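Local coordinates for transferrin binding protein B (Actinobacillus suis, PDB 3PQU) that probably captures host transferrin at the bacterial outer membrane as the surface lipoprotein of an iron-acquisition receptor, at residues S189-A194 with P287-S292; L361-Q366 with G403-K408; F469-S474 with A496-N501. All coordinates share one frame; numbering follows the deposited sequence.

Interaction 1. Residues S189-A194 with P287-S292; sequences SGFSDA and PIFTDS
The rings of F191 and F289 approach from opposite directions and meet rim to rim: CE2 of F289 lies in the plane of the F191 ring, 4.0 Å from CZ of F191, and that CZ in turn sits at the edge of F289. One face of the F289 ring is taken by its chain neighbour, with CG1 of I288 3.6 Å above the plane and shifted toward the rim. I288 then spans both rings, because its CD1 also approaches F191 CZ, obliquely, at 4.2 Å. The contact is wholly apolar. F178, from strand 170-183, serves both aromatics, touching F191 and meeting F289 edge-to-face, while R263 adds a cation-pi interaction with F289. The backbone is fixed alongside: the OD2 atom of D286 accepts from the amides of both I288 and F289, and a weak bond of 3.0 Å from T290 N to I288 O closes a tight bend centred on F289. The example illustrates how a long loop, here the one after strand 170-183, can meet a short connection between strands 274-281 and 292-300 through a few hydrophobic groups: a loop aromatic set against an inverse gamma turn of the N-lobe beta barrel.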
ATOM      1  N   SER A 189      -1.726  17.967  31.092  1.00 26.42           N
ATOM      2  CA  SER A 189      -2.791  17.394  31.913  1.00 30.00           C
ATOM      3  C   SER A 189      -3.468  16.225  31.221  1.00 20.09           C
ATOM      4  O   SER A 189      -3.511  16.158  29.998  1.00 20.03           O
ATOM      5  CB  SER A 189      -3.837  18.452  32.264  1.00 37.06           C
ATOM      6  OG  SER A 189      -4.193  19.191  31.112  1.00 52.48           O
ATOM      7  N   GLY A 190      -4.003  15.310  32.018  1.00 26.38           N
ATOM      8  CA  GLY A 190      -4.793  14.223  31.479  1.00 27.72           C
ATOM      9  C   GLY A 190      -3.999  12.968  31.207  1.00 19.70           C
ATOM     10  O   GLY A 190      -4.556  11.987  30.715  1.00 25.66           O
ATOM     11  N   PHE A 191      -2.706  12.994  31.537  1.00 17.12           N
ATOM     12  CA  PHE A 191      -1.823  11.838  31.356  1.00 18.36           C
ATOM     13  C   PHE A 191      -1.328  11.305  32.704  1.00 23.52           C
ATOM     14  O   PHE A 191      -1.061  12.084  33.613  1.00 30.10           O
ATOM     15  CB  PHE A 191      -0.620  12.220  30.497  1.00 21.91           C
ATOM     16  CG  PHE A 191      -0.971  12.551  29.078  1.00 22.50           C
ATOM     17  CD1 PHE A 191      -1.153  11.549  28.150  1.00 10.44           C
ATOM     18  CD2 PHE A 191      -1.120  13.875  28.672  1.00 11.34           C
ATOM     19  CE1 PHE A 191      -1.466  11.859  26.811  1.00 24.33           C
ATOM     20  CE2 PHE A 191      -1.433  14.201  27.350  1.00 18.23           C
ATOM     21  CZ  PHE A 191      -1.619  13.198  26.410  1.00 12.22           C
ATOM     22  N   SER A 192      -1.184   9.992  32.829  1.00 23.41           N
ATOM     23  CA  SER A 192      -0.647   9.409  34.063  1.00 20.62           C
ATOM     24  C   SER A 192       0.873   9.614  34.198  1.00 28.90           C
ATOM     25  O   SER A 192       1.539  10.033  33.257  1.00 22.85           O
ATOM     26  CB  SER A 192      -0.951   7.915  34.110  1.00 21.82           C
ATOM     27  OG  SER A 192      -0.143   7.234  33.174  1.00 26.76           O
ATOM     28  N   ASP A 193       1.416   9.298  35.368  1.00 24.82           N
ATOM     29  CA  ASP A 193       2.866   9.363  35.608  1.00 30.54           C
ATOM     30  C   ASP A 193       3.680   8.383  34.758  1.00 28.77           C
ATOM     31  O   ASP A 193       4.901   8.462  34.727  1.00 32.96           O
ATOM     32  CB  ASP A 193       3.180   9.096  37.087  1.00 36.04           C
ATOM     33  CG  ASP A 193       2.728  10.219  37.997  1.00 47.16           C
ATOM     34  OD1 ASP A 193       2.364  11.295  37.479  1.00 49.26           O
ATOM     35  OD2 ASP A 193       2.750  10.026  39.233  1.00 57.58           O
ATOM     36  N   ALA A 194       3.012   7.449  34.088  1.00 23.09           N
ATOM     37  CA  ALA A 194       3.705   6.498  33.228  1.00 25.95           C
ATOM     38  C   ALA A 194       4.164   7.128  31.912  1.00 25.03           C
ATOM     39  O   ALA A 194       4.915   6.520  31.143  1.00 29.90           O
ATOM     40  CB  ALA A 194       2.805   5.293  32.943  1.00 24.07           C
ATOM     41  N   PRO A 287       0.415  22.321  23.936  1.00 24.20           N
ATOM     42  CA  PRO A 287       1.808  22.217  23.475  1.00 24.31           C
ATOM     43  C   PRO A 287       2.097  20.970  22.645  1.00 26.45           C
ATOM     44  O   PRO A 287       3.100  20.963  21.923  1.00 20.65           O
ATOM     45  CB  PRO A 287       2.628  22.196  24.773  1.00 24.80           C
ATOM     46  CG  PRO A 287       1.646  21.773  25.847  1.00 28.45           C
ATOM     47  CD  PRO A 287       0.294  22.244  25.412  1.00 24.15           C
ATOM     48  N   ILE A 288       1.263  19.935  22.701  1.00 20.26           N
ATOM     49  CA  ILE A 288       1.565  18.795  21.826  1.00 10.37           C
ATOM     50  C   ILE A 288       0.558  18.517  20.720  1.00 12.36           C
ATOM     51  O   ILE A 288       0.945  18.060  19.649  1.00 21.00           O
ATOM     52  CB  ILE A 288       1.905  17.493  22.601  1.00 21.97           C
ATOM     53  CG1 ILE A 288       0.714  16.986  23.372  1.00 12.67           C
ATOM     54  CG2 ILE A 288       3.080  17.716  23.563  1.00 27.81           C
ATOM     55  CD1 ILE A 288       0.944  15.547  23.996  1.00 19.36           C
ATOM     56  N   PHE A 289      -0.725  18.783  20.970  1.00 12.33           N
ATOM     57  CA  PHE A 289      -1.753  18.554  19.950  1.00 18.83           C
ATOM     58  C   PHE A 289      -1.868  19.759  19.018  1.00 25.05           C
ATOM     59  O   PHE A 289      -2.744  20.616  19.168  1.00 19.56           O
ATOM     60  CB  PHE A 289      -3.091  18.135  20.599  1.00  9.56           C
ATOM     61  CG  PHE A 289      -2.981  16.828  21.360  1.00 16.37           C
ATOM     62  CD1 PHE A 289      -2.875  15.629  20.679  1.00 10.78           C
ATOM     63  CD2 PHE A 289      -2.900  16.809  22.740  1.00 20.19           C
ATOM     64  CE1 PHE A 289      -2.735  14.408  21.376  1.00 13.15           C
ATOM     65  CE2 PHE A 289      -2.770  15.594  23.446  1.00 22.75           C
ATOM     66  CZ  PHE A 289      -2.687  14.405  22.752  1.00 22.62           C
ATOM     67  N   THR A 290      -0.941  19.819  18.064  1.00 15.23           N
ATOM     68  CA  THR A 290      -0.794  20.976  17.184  1.00 16.02           C
ATOM     69  C   THR A 290      -1.056  20.561  15.739  1.00 19.69           C
ATOM     70  O   THR A 290      -1.286  19.385  15.472  1.00 14.27           O
ATOM     71  CB  THR A 290       0.620  21.524  17.260  1.00 19.69           C
ATOM     72  OG1 THR A 290       1.527  20.428  17.100  1.00 12.82           O
ATOM     73  CG2 THR A 290       0.887  22.225  18.613  1.00 11.55           C
ATOM     74  N   ASP A 291      -0.970  21.520  14.810  1.00 12.98           N
ATOM     75  CA  ASP A 291      -1.291  21.296  13.392  1.00 10.23           C
ATOM     76  C   ASP A 291      -0.245  20.443  12.704  1.00 12.55           C
ATOM     77  O   ASP A 291       0.928  20.485  13.073  1.00 11.75           O
ATOM     78  CB  ASP A 291      -1.345  22.633  12.626  1.00 10.93           C
ATOM     79  CG  ASP A 291      -2.509  23.497  13.032  1.00 28.64           C
ATOM     80  OD1 ASP A 291      -3.515  22.944  13.553  1.00 25.64           O
ATOM     81  OD2 ASP A 291      -2.422  24.725  12.791  1.00 23.38           O
ATOM     82  N   SER A 292      -0.667  19.723  11.664  1.00 20.02           N
ATOM     83  CA  SER A 292       0.254  18.975  10.818  1.00  7.44           C
ATOM     84  C   SER A 292      -0.062  19.174   9.347  1.00 18.20           C
ATOM     85  O   SER A 292      -1.216  19.062   8.965  1.00 17.47           O
ATOM     86  CB  SER A 292       0.151  17.455  11.080  1.00 12.29           C
ATOM     87  OG  SER A 292       0.934  16.740  10.095  1.00 14.25           O
TER

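Interaction 2. Residues L361-Q366 with G403-K408; sequences LIIDGQ and GQLWQK
L405 carries this contact, meeting two residues of strand 360-363 with a single methyl group. Its CD1 reaches CD1 of L361 at 4.2 Å, the two leucines extending toward each other tip to tip, and it comes within 4.4 Å of CD1 of I363. CB of L405 already points at the hairpin, and with CG anti to the backbone N (chi1 171°) and chi2 at 75°, CD1 is the branch that arrives. The backbones stay well apart, with CA of L361 and CA of L405 separated by 9.9 Å, so the side chains alone bridge the gap between two beta layers. One layer is a two-stranded beta hairpin, 360-363 with 366-369, reversed by a type I' turn; the other is the larger antiparallel sheet of the C-lobe handle domain. I363 opens the turn and Q366 closes it: I363 N donates to Q366 O, and I363 O accepts from Q366 N, both at 2.8 Å. D364 and G365, at the two corners, both have positive phi, as type I' requires, and D364 also forms a salt bridge with K386. Within the larger sheet, L405 O accepts a bond from OG of S418, and the L405 side chain also packs on A390 of strand 386-393. I363 rests on I383 of strand 376-383, while L361 leans against L352, L370 and Q422.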
ATOM      1  N   LEU A 361       7.614  -1.122  -9.368  1.00 28.18           N
ATOM      2  CA  LEU A 361       7.366  -2.414  -8.740  1.00 39.82           C
ATOM      3  C   LEU A 361       7.723  -2.326  -7.264  1.00 39.86           C
ATOM      4  O   LEU A 361       8.802  -1.857  -6.912  1.00 36.05           O
ATOM      5  CB  LEU A 361       8.218  -3.497  -9.390  1.00 47.80           C
ATOM      6  CG  LEU A 361       7.623  -4.304 -10.529  1.00 53.84           C
ATOM      7  CD1 LEU A 361       8.623  -5.362 -10.963  1.00 64.27           C
ATOM      8  CD2 LEU A 361       6.321  -4.952 -10.090  1.00 43.12           C
ATOM      9  N   ILE A 362       6.825  -2.784  -6.399  1.00 33.33           N
ATOM     10  CA  ILE A 362       7.068  -2.712  -4.968  1.00 38.28           C
ATOM     11  C   ILE A 362       7.526  -4.077  -4.481  1.00 43.89           C
ATOM     12  O   ILE A 362       6.787  -5.044  -4.570  1.00 32.60           O
ATOM     13  CB  ILE A 362       5.804  -2.326  -4.179  1.00 42.43           C
ATOM     14  CG1 ILE A 362       5.002  -1.232  -4.900  1.00 37.68           C
ATOM     15  CG2 ILE A 362       6.182  -1.920  -2.761  1.00 38.91           C
ATOM     16  CD1 ILE A 362       5.317   0.185  -4.452  1.00 36.28           C
ATOM     17  N   ILE A 363       8.745  -4.170  -3.974  1.00 41.44           N
ATOM     18  CA  ILE A 363       9.195  -5.434  -3.422  1.00 48.46           C
ATOM     19  C   ILE A 363       9.825  -5.219  -2.059  1.00 44.96           C
ATOM     20  O   ILE A 363      10.758  -4.437  -1.926  1.00 41.87           O
ATOM     21  CB  ILE A 363      10.166  -6.147  -4.368  1.00 54.56           C
ATOM     22  CG1 ILE A 363       9.479  -6.410  -5.711  1.00 44.64           C
ATOM     23  CG2 ILE A 363      10.655  -7.450  -3.752  1.00 42.87           C
ATOM     24  CD1 ILE A 363      10.312  -7.229  -6.660  1.00 61.35           C
ATOM     25  N   ASP A 364       9.286  -5.895  -1.046  1.00 42.04           N
ATOM     26  CA  ASP A 364       9.799  -5.781   0.312  1.00 43.62           C
ATOM     27  C   ASP A 364       9.912  -4.332   0.741  1.00 47.64           C
ATOM     28  O   ASP A 364      10.885  -3.948   1.398  1.00 53.49           O
ATOM     29  CB  ASP A 364      11.173  -6.446   0.425  1.00 56.74           C
ATOM     30  CG  ASP A 364      11.091  -7.957   0.453  1.00 68.43           C
ATOM     31  OD1 ASP A 364       9.968  -8.494   0.519  1.00 60.00           O
ATOM     32  OD2 ASP A 364      12.159  -8.605   0.420  1.00 86.99           O
ATOM     33  N   GLY A 365       8.934  -3.520   0.356  1.00 33.67           N
ATOM     34  CA  GLY A 365       8.923  -2.136   0.784  1.00 44.42           C
ATOM     35  C   GLY A 365       9.791  -1.240  -0.072  1.00 45.05           C
ATOM     36  O   GLY A 365       9.762  -0.020   0.079  1.00 51.11           O
ATOM     37  N   GLN A 366      10.569  -1.839  -0.971  1.00 41.61           N
ATOM     38  CA  GLN A 366      11.412  -1.069  -1.886  0.51 39.31           C
ATOM     39  C   GLN A 366      10.692  -0.821  -3.209  1.00 47.41           C
ATOM     40  O   GLN A 366      10.122  -1.742  -3.793  1.00 42.90           O
ATOM     41  CB  GLN A 366      12.735  -1.796  -2.152  0.51 42.00           C
ATOM     42  CG  GLN A 366      13.966  -1.016  -1.717  0.51 48.54           C
ATOM     43  CD  GLN A 366      15.141  -1.184  -2.668  0.51 51.11           C
ATOM     44  OE1 GLN A 366      15.988  -2.058  -2.479  0.51 39.68           O
ATOM     45  NE2 GLN A 366      15.199  -0.340  -3.695  0.51 45.85           N
ATOM     46  N   GLY A 403       6.112  -6.925 -18.231  1.00 55.74           N
ATOM     47  CA  GLY A 403       7.418  -7.462 -18.542  1.00 57.04           C
ATOM     48  C   GLY A 403       7.721  -8.750 -17.820  1.00 44.31           C
ATOM     49  O   GLY A 403       6.810  -9.479 -17.420  1.00 50.96           O
ATOM     50  N   GLN A 404       9.010  -9.025 -17.660  1.00 48.59           N
ATOM     51  CA  GLN A 404       9.459 -10.222 -16.977  1.00 50.98           C
ATOM     52  C   GLN A 404      10.056  -9.853 -15.633  1.00 49.14           C
ATOM     53  O   GLN A 404      10.581  -8.752 -15.449  1.00 48.02           O
ATOM     54  CB  GLN A 404      10.513 -10.931 -17.817  1.00 52.91           C
ATOM     55  CG  GLN A 404      10.240 -10.903 -19.298  1.00 67.66           C
ATOM     56  CD  GLN A 404      11.429 -11.394 -20.098  1.00 75.99           C
ATOM     57  OE1 GLN A 404      12.019 -12.428 -19.784  1.00 82.28           O
ATOM     58  NE2 GLN A 404      11.795 -10.649 -21.133  1.00 70.85           N
ATOM     59  N   LEU A 405       9.976 -10.783 -14.694  1.00 51.13           N
ATOM     60  CA  LEU A 405      10.569 -10.583 -13.385  1.00 56.57           C
ATOM     61  C   LEU A 405      11.039 -11.921 -12.855  1.00 65.37           C
ATOM     62  O   LEU A 405      10.307 -12.909 -12.916  1.00 70.12           O
ATOM     63  CB  LEU A 405       9.554  -9.966 -12.429  1.00 49.39           C
ATOM     64  CG  LEU A 405       9.991  -9.908 -10.968  1.00 49.61           C
ATOM     65  CD1 LEU A 405      11.021  -8.796 -10.740  1.00 42.57           C
ATOM     66  CD2 LEU A 405       8.770  -9.700 -10.098  1.00 58.69           C
ATOM     67  N   TRP A 406      12.265 -11.959 -12.351  1.00 61.94           N
ATOM     68  CA  TRP A 406      12.787 -13.182 -11.765  1.00 58.31           C
ATOM     69  C   TRP A 406      13.878 -12.902 -10.751  1.00 70.42           C
ATOM     70  O   TRP A 406      14.421 -11.796 -10.689  1.00 73.25           O
ATOM     71  CB  TRP A 406      13.300 -14.135 -12.854  1.00 47.40           C
ATOM     72  CG  TRP A 406      14.612 -13.736 -13.486  1.00 70.21           C
ATOM     73  CD1 TRP A 406      15.866 -14.082 -13.063  1.00 79.65           C
ATOM     74  CD2 TRP A 406      14.794 -12.943 -14.668  1.00 78.23           C
ATOM     75  NE1 TRP A 406      16.813 -13.547 -13.901  1.00 80.47           N
ATOM     76  CE2 TRP A 406      16.182 -12.842 -14.894  1.00 82.68           C
ATOM     77  CE3 TRP A 406      13.919 -12.306 -15.553  1.00 78.83           C
ATOM     78  CZ2 TRP A 406      16.714 -12.127 -15.967  1.00 83.26           C
ATOM     79  CZ3 TRP A 406      14.450 -11.599 -16.619  1.00 79.84           C
ATOM     80  CH2 TRP A 406      15.833 -11.515 -16.816  1.00 83.57           C
ATOM     81  N   GLN A 407      14.184 -13.907  -9.941  1.00 61.46           N
ATOM     82  CA  GLN A 407      15.366 -13.837  -9.115  1.00 74.89           C
ATOM     83  C   GLN A 407      16.470 -14.570  -9.857  1.00 79.53           C
ATOM     84  O   GLN A 407      16.249 -15.655 -10.395  1.00 70.02           O
ATOM     85  CB  GLN A 407      15.131 -14.472  -7.750  1.00 76.66           C
ATOM     86  CG  GLN A 407      16.315 -14.305  -6.823  1.00 77.24           C
ATOM     87  CD  GLN A 407      16.442 -15.441  -5.846  1.00 86.95           C
ATOM     88  OE1 GLN A 407      15.449 -16.068  -5.474  1.00 88.69           O
ATOM     89  NE2 GLN A 407      17.672 -15.725  -5.426  1.00 80.59           N
ATOM     90  N   LYS A 408      17.652 -13.967  -9.905  1.00 79.25           N
ATOM     91  CA  LYS A 408      18.784 -14.597 -10.568  1.00 85.77           C
ATOM     92  C   LYS A 408      19.826 -15.004  -9.537  1.00 80.13           C
ATOM     93  O   LYS A 408      20.006 -14.328  -8.524  1.00 72.52           O
ATOM     94  CB  LYS A 408      19.402 -13.658 -11.606  1.00 74.24           C
ATOM     95  CG  LYS A 408      20.422 -12.686 -11.045  1.00 52.14           C
ATOM     96  CD  LYS A 408      20.891 -11.712 -12.110  1.00 60.95           C
ATOM     97  CE  LYS A 408      21.704 -12.414 -13.183  1.00 85.25           C
ATOM     98  NZ  LYS A 408      23.013 -12.907 -12.658  1.00101.12           N
TER

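Interaction 3. Residues F469-S474 with A496-N501; sequences FDVNFS and ATINGN
I498 projects toward V471 and F473 along the wall of the antiparallel C-lobe beta barrel, where strands 467-472 and 492-499 are not direct neighbours but both pair with strand 477-482. The case shows how side chains can link next-but-one strands, and the residue just past the end of one, over the strand between. The backbones do not pair here: the nearest CA atoms, those of F473 and I498, are still 7.7 Å apart.

The apolar contacts converge on one methyl group. CD1 of I498 stands 4.1 Å from CG1 of V471 and 4.0 Å from CD1 of F473, and the I498 side chain crosses those of V471 and F473 at about a right angle. The methyl comes to the F473 ring obliquely. It arrives there because CD1 is anti to CA about the CB-CG1 bond (chi2 180°), which puts the methyl at full reach. V471 and F473 both touch Y439 of strand 436-448, and I498 itself rests on V478 of the intervening strand.

Hydrogen bonding lies around this cluster rather than within it. The side chain of N472 turns to the bend beyond the strand, its OD1 accepting from D475 N, so the polar end of this residue is engaged locally while its backbone faces the isoleucine.

That backbone supplies a polar neighbour to the apolar group: the carbonyl O of N472 is met by the I498 CD1 methyl at 4.0 Å. On the strand's own side, CG1 of V471, anti to the backbone N (chi1 173°), lies over one face of the F473 ring, 3.5 Å above its plane and offset toward the rim.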
ATOM      1  N   PHE A 469      -5.127  -4.645 -31.843  1.00 43.54           N
ATOM      2  CA  PHE A 469      -6.483  -4.754 -31.336  1.00 43.04           C
ATOM      3  C   PHE A 469      -7.406  -3.807 -32.076  1.00 55.51           C
ATOM      4  O   PHE A 469      -7.075  -2.644 -32.299  1.00 63.34           O
ATOM      5  CB  PHE A 469      -6.521  -4.467 -29.832  1.00 45.49           C
ATOM      6  CG  PHE A 469      -5.887  -5.547 -28.996  1.00 56.17           C
ATOM      7  CD1 PHE A 469      -6.671  -6.501 -28.355  1.00 42.55           C
ATOM      8  CD2 PHE A 469      -4.508  -5.619 -28.861  1.00 54.93           C
ATOM      9  CE1 PHE A 469      -6.091  -7.507 -27.597  1.00 51.01           C
ATOM     10  CE2 PHE A 469      -3.921  -6.618 -28.099  1.00 54.12           C
ATOM     11  CZ  PHE A 469      -4.714  -7.564 -27.467  1.00 49.62           C
ATOM     12  N   ASP A 470      -8.556  -4.317 -32.483  1.00 55.02           N
ATOM     13  CA  ASP A 470      -9.620  -3.446 -32.931  1.00 60.48           C
ATOM     14  C   ASP A 470     -10.535  -3.271 -31.736  1.00 61.21           C
ATOM     15  O   ASP A 470     -11.036  -4.248 -31.170  1.00 60.60           O
ATOM     16  CB  ASP A 470     -10.368  -4.040 -34.129  1.00 47.73           C
ATOM     17  CG  ASP A 470      -9.483  -4.181 -35.353  1.00 79.89           C
ATOM     18  OD1 ASP A 470      -9.501  -5.263 -35.979  1.00 88.11           O
ATOM     19  OD2 ASP A 470      -8.762  -3.213 -35.681  1.00 89.86           O
ATOM     20  N   VAL A 471     -10.717  -2.024 -31.330  1.00 56.29           N
ATOM     21  CA  VAL A 471     -11.570  -1.716 -30.195  1.00 50.86           C
ATOM     22  C   VAL A 471     -12.803  -0.944 -30.650  1.00 59.58           C
ATOM     23  O   VAL A 471     -12.690   0.141 -31.226  1.00 60.45           O
ATOM     24  CB  VAL A 471     -10.802  -0.927 -29.116  1.00 51.58           C
ATOM     25  CG1 VAL A 471     -11.746  -0.461 -28.019  1.00 44.78           C
ATOM     26  CG2 VAL A 471      -9.690  -1.791 -28.527  1.00 47.09           C
ATOM     27  N   ASN A 472     -13.976  -1.522 -30.415  1.00 57.40           N
ATOM     28  CA  ASN A 472     -15.231  -0.881 -30.792  1.00 49.00           C
ATOM     29  C   ASN A 472     -16.000  -0.466 -29.549  1.00 53.08           C
ATOM     30  O   ASN A 472     -16.695  -1.280 -28.938  1.00 61.50           O
ATOM     31  CB  ASN A 472     -16.087  -1.821 -31.640  1.00 42.87           C
ATOM     32  CG  ASN A 472     -17.225  -1.104 -32.346  1.00 74.23           C
ATOM     33  OD1 ASN A 472     -17.926  -0.282 -31.755  1.00 66.81           O
ATOM     34  ND2 ASN A 472     -17.421  -1.425 -33.623  1.00 76.59           N
ATOM     35  N   PHE A 473     -15.867   0.800 -29.175  1.00 54.75           N
ATOM     36  CA  PHE A 473     -16.524   1.309 -27.980  1.00 55.06           C
ATOM     37  C   PHE A 473     -18.039   1.362 -28.168  1.00 60.86           C
ATOM     38  O   PHE A 473     -18.793   1.302 -27.197  1.00 64.56           O
ATOM     39  CB  PHE A 473     -15.965   2.684 -27.590  1.00 47.17           C
ATOM     40  CG  PHE A 473     -14.538   2.649 -27.105  1.00 47.94           C
ATOM     41  CD1 PHE A 473     -14.219   2.082 -25.873  1.00 47.50           C
ATOM     42  CD2 PHE A 473     -13.512   3.197 -27.869  1.00 61.65           C
ATOM     43  CE1 PHE A 473     -12.897   2.053 -25.412  1.00 46.70           C
ATOM     44  CE2 PHE A 473     -12.184   3.176 -27.419  1.00 51.90           C
ATOM     45  CZ  PHE A 473     -11.877   2.601 -26.185  1.00 40.64           C
ATOM     46  N   SER A 474     -18.485   1.454 -29.420  1.00 59.41           N
ATOM     47  CA  SER A 474     -19.919   1.508 -29.704  1.00 62.51           C
ATOM     48  C   SER A 474     -20.652   0.226 -29.317  1.00 68.88           C
ATOM     49  O   SER A 474     -21.590   0.258 -28.517  1.00 64.95           O
ATOM     50  CB  SER A 474     -20.181   1.863 -31.166  1.00 59.49           C
ATOM     51  OG  SER A 474     -20.189   3.268 -31.335  1.00 75.83           O
ATOM     52  N   ALA A 496     -13.104 -10.499 -26.747  1.00 67.69           N
ATOM     53  CA  ALA A 496     -13.480 -10.055 -25.412  1.00 68.64           C
ATOM     54  C   ALA A 496     -14.597  -9.024 -25.423  1.00 63.29           C
ATOM     55  O   ALA A 496     -14.950  -8.471 -26.462  1.00 63.60           O
ATOM     56  CB  ALA A 496     -12.259  -9.513 -24.668  1.00 62.08           C
ATOM     57  N   THR A 497     -15.147  -8.770 -24.245  1.00 72.19           N
ATOM     58  CA  THR A 497     -16.219  -7.807 -24.105  1.00 66.78           C
ATOM     59  C   THR A 497     -15.822  -6.694 -23.143  1.00 63.65           C
ATOM     60  O   THR A 497     -15.293  -6.945 -22.055  1.00 48.88           O
ATOM     61  CB  THR A 497     -17.510  -8.480 -23.618  1.00 71.01           C
ATOM     62  OG1 THR A 497     -17.938  -9.447 -24.587  1.00 78.01           O
ATOM     63  CG2 THR A 497     -18.603  -7.445 -23.421  1.00 63.67           C
ATOM     64  N   ILE A 498     -16.075  -5.459 -23.558  1.00 63.74           N
ATOM     65  CA  ILE A 498     -15.830  -4.306 -22.710  1.00 62.99           C
ATOM     66  C   ILE A 498     -16.921  -4.169 -21.660  1.00 64.83           C
ATOM     67  O   ILE A 498     -18.095  -3.996 -21.984  1.00 54.08           O
ATOM     68  CB  ILE A 498     -15.809  -3.007 -23.527  1.00 59.46           C
ATOM     69  CG1 ILE A 498     -14.758  -3.083 -24.636  1.00 63.15           C
ATOM     70  CG2 ILE A 498     -15.580  -1.813 -22.613  1.00 44.38           C
ATOM     71  CD1 ILE A 498     -14.675  -1.833 -25.478  1.00 59.65           C
ATOM     72  N   ASN A 499     -16.530  -4.253 -20.398  1.00 54.21           N
ATOM     73  CA  ASN A 499     -17.439  -3.961 -19.309  1.00 57.73           C
ATOM     74  C   ASN A 499     -16.744  -3.014 -18.344  1.00 57.09           C
ATOM     75  O   ASN A 499     -15.707  -3.357 -17.769  1.00 53.58           O
ATOM     76  CB  ASN A 499     -17.866  -5.246 -18.599  1.00 78.76           C
ATOM     77  CG  ASN A 499     -18.996  -5.019 -17.615  1.00 98.73           C
ATOM     78  OD1 ASN A 499     -19.934  -4.270 -17.890  1.00106.00           O
ATOM     79  ND2 ASN A 499     -18.912  -5.667 -16.458  1.00100.37           N
ATOM     80  N   GLY A 500     -17.302  -1.816 -18.192  1.00 38.84           N
ATOM     81  CA  GLY A 500     -16.713  -0.791 -17.347  1.00 39.01           C
ATOM     82  C   GLY A 500     -15.457  -0.187 -17.954  1.00 51.64           C
ATOM     83  O   GLY A 500     -15.479   0.333 -19.067  1.00 45.25           O
ATOM     84  N   ASN A 501     -14.353  -0.244 -17.214  1.00 38.52           N
ATOM     85  CA  ASN A 501     -13.083   0.248 -17.725  1.00 35.16           C
ATOM     86  C   ASN A 501     -12.103  -0.887 -17.986  1.00 44.67           C
ATOM     87  O   ASN A 501     -10.894  -0.670 -18.028  1.00 41.89           O
ATOM     88  CB  ASN A 501     -12.475   1.273 -16.779  1.00 32.22           C
ATOM     89  CG  ASN A 501     -12.392   0.769 -15.353  1.00 32.38           C
ATOM     90  OD1 ASN A 501     -12.609  -0.411 -15.091  1.00 30.50           O
ATOM     91  ND2 ASN A 501     -12.079   1.664 -14.423  1.00 28.62           N
TER

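Read from the N terminus, the three contacts fall in series, each closing before the next opens, so none nests or crosses. Interaction 1 closes the longest loop, its segments 93 residues apart, and ties an excursion after strand 170-183 to the approach of strand 292-300 in the N-lobe barrel. Interaction 2 closes a 37-residue separation, joining a hairpin to the main sheet of the C-lobe handle. Interaction 3 spans 22 residues within the C-lobe barrel. Interaction 1 lies across the chain's centre from both others; the centres of interactions 1 and 3 are 56 Å apart. Even interactions 2 and 3 keep about 14 Å between nearest atoms. Each lies within a different family region: N-lobe barrel, C-lobe handle and C-lobe barrel.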